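Local coordinates for protein transcription regulator AcaB (Escherichia coli, PDB 6N8B) that probably acts as a plasmid-encoded transcriptional regulator with a crucial role in the conjugation of IncC plasmids, at residues A[21-35]-A[105-117]. Residues are numbered along the deposited sequence; the frame is centred on the assembly and turned at random.
Sequences PVFKQVLKVNSLQAQ and YTNPNEYTIEINS
Phe23 pairs with Ile115 at one end of a two-stranded antiparallel sheet, strand 23-29 on strand 109-115, that lies against the largely helical body of the protein. Eight backbone hydrogen bonds join the strands through the pairs Phe23-Ile115, Gln25-Ile113, Leu27-Tyr111 and Val29-Asn109.

The side chains of these pairs line one face of the sheet. Leu27 CD2 meets Ile113 CD1 at 4.1 Å, and Val29 CG2 reaches the edge of the Tyr111 ring at CD1, 4.0 Å away. Helix 32-59 packs here, with Met38 against Leu27 and Tyr111 and Phe42 against Ile113, while Glu39 OE2 is hydrogen-bonded to the Tyr111 hydroxyl.

The other, exposed face is mixed in charge. Lys24 and Glu114 run side by side, and their salt bridge is long, NZ to OE1 3.9 Å.

Beyond the strands, Asn30 CB sits over one face of the Tyr105 ring in a CH-pi contact, 3.9 Å from the centroid; the Tyr105 hydroxyl is hydrogen-bonded to Asp138. From the first turn of helix 32-59, the Gln35 chain extends beyond CG (chi2 179°) and brings its amide back to the strand ends. Gln35 NE2 donates in the amide plane to Val29 O (3.0 Å), from above that carbonyl plane, and to a lone pair of Asn107 O (2.9 Å).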
# COMPACT_ATOMS: atom_id res chain seq x y z
N PRO A 21 20.99 4.82 3.44
CA PRO A 21 20.05 5.59 4.27
C PRO A 21 18.79 4.80 4.61
O PRO A 21 18.21 4.10 3.77
CB PRO A 21 19.71 6.80 3.39
CG PRO A 21 20.03 6.38 2.01
CD PRO A 21 21.15 5.39 2.10
N VAL A 22 18.36 4.93 5.86
CA VAL A 22 17.12 4.35 6.35
C VAL A 22 16.43 5.43 7.17
O VAL A 22 16.99 5.91 8.16
CB VAL A 22 17.34 3.09 7.20
CG1 VAL A 22 16.00 2.51 7.64
CG2 VAL A 22 18.13 2.05 6.42
N PHE A 23 15.20 5.77 6.79
CA PHE A 23 14.41 6.78 7.48
C PHE A 23 13.45 6.08 8.42
O PHE A 23 12.59 5.31 7.98
CB PHE A 23 13.66 7.64 6.46
CG PHE A 23 13.12 8.92 7.02
CD1 PHE A 23 13.98 9.96 7.35
CD2 PHE A 23 11.76 9.10 7.19
CE1 PHE A 23 13.49 11.15 7.86
CE2 PHE A 23 11.25 10.28 7.69
CZ PHE A 23 12.12 11.31 8.03
N LYS A 24 13.57 6.37 9.71
CA LYS A 24 12.71 5.81 10.73
C LYS A 24 11.78 6.89 11.26
O LYS A 24 12.19 8.03 11.47
CB LYS A 24 13.53 5.20 11.87
CG LYS A 24 14.50 4.12 11.39
CD LYS A 24 15.39 3.60 12.51
CE LYS A 24 16.35 2.53 11.99
NZ LYS A 24 17.32 2.04 13.02
N GLN A 25 10.52 6.52 11.48
CA GLN A 25 9.43 7.47 11.59
C GLN A 25 8.30 6.80 12.35
O GLN A 25 8.03 5.61 12.14
CB GLN A 25 8.93 7.93 10.21
CG GLN A 25 7.61 8.70 10.25
CD GLN A 25 6.99 8.92 8.88
OE1 GLN A 25 7.26 8.17 7.93
NE2 GLN A 25 6.14 9.94 8.77
N VAL A 26 7.66 7.55 13.23
CA VAL A 26 6.50 7.05 13.97
C VAL A 26 5.25 7.56 13.27
O VAL A 26 5.09 8.77 13.06
CB VAL A 26 6.54 7.51 15.44
CG1 VAL A 26 5.17 7.34 16.08
CG2 VAL A 26 7.59 6.74 16.21
N LEU A 27 4.36 6.64 12.93
CA LEU A 27 3.21 6.93 12.07
C LEU A 27 1.95 6.58 12.85
O LEU A 27 1.65 5.40 13.06
CB LEU A 27 3.29 6.15 10.75
CG LEU A 27 2.00 6.11 9.92
CD1 LEU A 27 1.63 7.48 9.38
CD2 LEU A 27 2.19 5.15 8.77
N LYS A 28 1.23 7.60 13.30
CA LYS A 28 -0.00 7.34 14.03
C LYS A 28 -1.15 7.17 13.05
O LYS A 28 -1.24 7.89 12.04
CB LYS A 28 -0.29 8.47 15.02
CG LYS A 28 -1.76 8.69 15.33
CD LYS A 28 -1.99 9.90 16.20
CE LYS A 28 -1.47 9.64 17.59
NZ LYS A 28 -1.94 10.62 18.60
N VAL A 29 -2.01 6.21 13.34
CA VAL A 29 -3.11 5.82 12.46
C VAL A 29 -4.38 5.79 13.29
O VAL A 29 -4.44 5.10 14.32
CB VAL A 29 -2.84 4.46 11.79
CG1 VAL A 29 -4.02 4.05 10.95
CG2 VAL A 29 -1.58 4.53 10.93
N ASN A 30 -5.40 6.52 12.85
CA ASN A 30 -6.61 6.70 13.64
C ASN A 30 -7.65 5.62 13.34
O ASN A 30 -8.14 4.95 14.26
CB ASN A 30 -7.22 8.07 13.36
CG ASN A 30 -6.36 9.21 13.89
OD1 ASN A 30 -5.75 9.10 14.95
ND2 ASN A 30 -6.31 10.30 13.13
N SER A 31 -7.97 5.43 12.07
CA SER A 31 -9.09 4.59 11.67
C SER A 31 -8.73 3.11 11.74
O SER A 31 -7.58 2.72 11.52
CB SER A 31 -9.54 4.94 10.25
OG SER A 31 -8.48 4.75 9.32
N LEU A 32 -9.74 2.29 12.06
CA LEU A 32 -9.51 0.85 12.13
C LEU A 32 -9.22 0.27 10.76
O LEU A 32 -8.52 -0.75 10.65
CB LEU A 32 -10.72 0.16 12.75
CG LEU A 32 -10.71 -1.38 12.73
CD1 LEU A 32 -9.62 -1.93 13.64
CD2 LEU A 32 -12.07 -1.93 13.11
N GLN A 33 -9.72 0.90 9.69
CA GLN A 33 -9.45 0.39 8.35
C GLN A 33 -7.99 0.58 7.97
O GLN A 33 -7.33 -0.35 7.49
CB GLN A 33 -10.36 1.07 7.33
CG GLN A 33 -11.84 0.83 7.54
CD GLN A 33 -12.41 1.68 8.66
OE1 GLN A 33 -11.87 2.74 8.98
NE2 GLN A 33 -13.50 1.22 9.26
N ALA A 34 -7.47 1.79 8.18
CA ALA A 34 -6.06 2.03 7.89
C ALA A 34 -5.16 1.26 8.85
O ALA A 34 -4.06 0.84 8.45
CB ALA A 34 -5.77 3.53 7.96
N GLN A 35 -5.59 1.07 10.10
CA GLN A 35 -4.81 0.25 11.02
C GLN A 35 -4.67 -1.18 10.50
O GLN A 35 -3.57 -1.75 10.50
CB GLN A 35 -5.45 0.25 12.41
CG GLN A 35 -5.17 1.49 13.22
CD GLN A 35 -5.85 1.47 14.57
OE1 GLN A 35 -6.46 0.47 14.95
NE2 GLN A 35 -5.72 2.56 15.32
N TYR A 105 -10.82 9.41 17.81
CA TYR A 105 -10.85 7.96 17.62
C TYR A 105 -10.52 7.29 18.94
O TYR A 105 -9.56 7.67 19.62
CB TYR A 105 -9.89 7.52 16.51
CG TYR A 105 -10.48 7.74 15.13
CD1 TYR A 105 -10.42 8.99 14.52
CD2 TYR A 105 -11.14 6.71 14.47
CE1 TYR A 105 -10.97 9.19 13.27
CE2 TYR A 105 -11.69 6.91 13.21
CZ TYR A 105 -11.60 8.15 12.62
OH TYR A 105 -12.15 8.36 11.38
N THR A 106 -11.33 6.30 19.30
CA THR A 106 -11.25 5.69 20.62
C THR A 106 -9.95 4.94 20.86
O THR A 106 -9.58 4.73 22.02
CB THR A 106 -12.44 4.75 20.83
OG1 THR A 106 -12.43 3.74 19.82
CG2 THR A 106 -13.75 5.52 20.76
N ASN A 107 -9.25 4.54 19.81
CA ASN A 107 -7.97 3.83 19.95
C ASN A 107 -7.13 4.01 18.70
O ASN A 107 -7.09 3.13 17.83
CB ASN A 107 -8.19 2.35 20.25
CG ASN A 107 -6.89 1.61 20.53
OD1 ASN A 107 -6.20 1.90 21.51
ND2 ASN A 107 -6.55 0.64 19.69
N PRO A 108 -6.44 5.14 18.56
CA PRO A 108 -5.43 5.25 17.51
C PRO A 108 -4.18 4.50 17.94
O PRO A 108 -3.90 4.32 19.13
CB PRO A 108 -5.17 6.76 17.40
CG PRO A 108 -6.18 7.42 18.31
CD PRO A 108 -6.57 6.39 19.32
N ASN A 109 -3.40 4.08 16.95
CA ASN A 109 -2.14 3.39 17.21
C ASN A 109 -0.99 4.08 16.50
O ASN A 109 -1.18 4.74 15.46
CB ASN A 109 -2.21 1.91 16.78
CG ASN A 109 -3.22 1.10 17.59
OD1 ASN A 109 -3.73 1.57 18.60
ND2 ASN A 109 -3.49 -0.12 17.14
N GLU A 110 0.20 3.93 17.06
CA GLU A 110 1.43 4.46 16.49
C GLU A 110 2.31 3.29 16.06
O GLU A 110 2.54 2.37 16.84
CB GLU A 110 2.16 5.34 17.51
CG GLU A 110 1.50 6.68 17.74
CD GLU A 110 2.23 7.50 18.78
OE1 GLU A 110 2.07 8.74 18.78
OE2 GLU A 110 2.95 6.91 19.61
N TYR A 111 2.78 3.33 14.82
CA TYR A 111 3.65 2.30 14.29
C TYR A 111 5.02 2.90 13.99
O TYR A 111 5.13 3.92 13.31
CB TYR A 111 3.08 1.68 13.01
CG TYR A 111 1.70 1.08 13.16
CD1 TYR A 111 0.55 1.84 12.97
CD2 TYR A 111 1.54 -0.26 13.49
CE1 TYR A 111 -0.71 1.29 13.11
CE2 TYR A 111 0.29 -0.82 13.63
CZ TYR A 111 -0.83 -0.05 13.43
OH TYR A 111 -2.08 -0.60 13.57
N THR A 112 6.06 2.25 14.51
CA THR A 112 7.43 2.59 14.17
C THR A 112 7.79 1.87 12.87
O THR A 112 7.85 0.64 12.84
CB THR A 112 8.40 2.20 15.28
OG1 THR A 112 8.07 2.92 16.48
CG2 THR A 112 9.83 2.52 14.89
N ILE A 113 8.03 2.64 11.81
CA ILE A 113 8.32 2.08 10.50
C ILE A 113 9.66 2.62 10.04
O ILE A 113 10.03 3.76 10.35
CB ILE A 113 7.22 2.42 9.47
CG1 ILE A 113 7.22 3.91 9.14
CG2 ILE A 113 5.86 2.00 10.00
CD1 ILE A 113 6.16 4.31 8.13
N GLU A 114 10.41 1.79 9.32
CA GLU A 114 11.62 2.23 8.67
C GLU A 114 11.43 2.18 7.16
O GLU A 114 10.74 1.31 6.63
CB GLU A 114 12.82 1.36 9.06
CG GLU A 114 12.78 0.83 10.48
CD GLU A 114 13.81 -0.27 10.70
OE1 GLU A 114 14.45 -0.28 11.77
OE2 GLU A 114 13.99 -1.10 9.78
N ILE A 115 12.06 3.13 6.48
CA ILE A 115 11.81 3.39 5.07
C ILE A 115 13.14 3.28 4.36
O ILE A 115 14.00 4.16 4.49
CB ILE A 115 11.14 4.75 4.86
CG1 ILE A 115 9.66 4.65 5.22
CG2 ILE A 115 11.26 5.19 3.41
CD1 ILE A 115 9.09 5.90 5.86
N ASN A 116 13.33 2.19 3.62
CA ASN A 116 14.59 1.91 2.95
C ASN A 116 14.61 2.40 1.51
O ASN A 116 15.70 2.54 0.94
CB ASN A 116 14.90 0.41 2.98
CG ASN A 116 15.29 -0.08 4.37
OD1 ASN A 116 16.47 -0.08 4.73
ND2 ASN A 116 14.30 -0.51 5.14
N SER A 117 13.46 2.67 0.92
CA SER A 117 13.37 3.11 -0.46
C SER A 117 12.20 4.06 -0.58
O SER A 117 11.26 4.00 0.23
CB SER A 117 13.21 1.92 -1.41
OG SER A 117 11.95 1.29 -1.22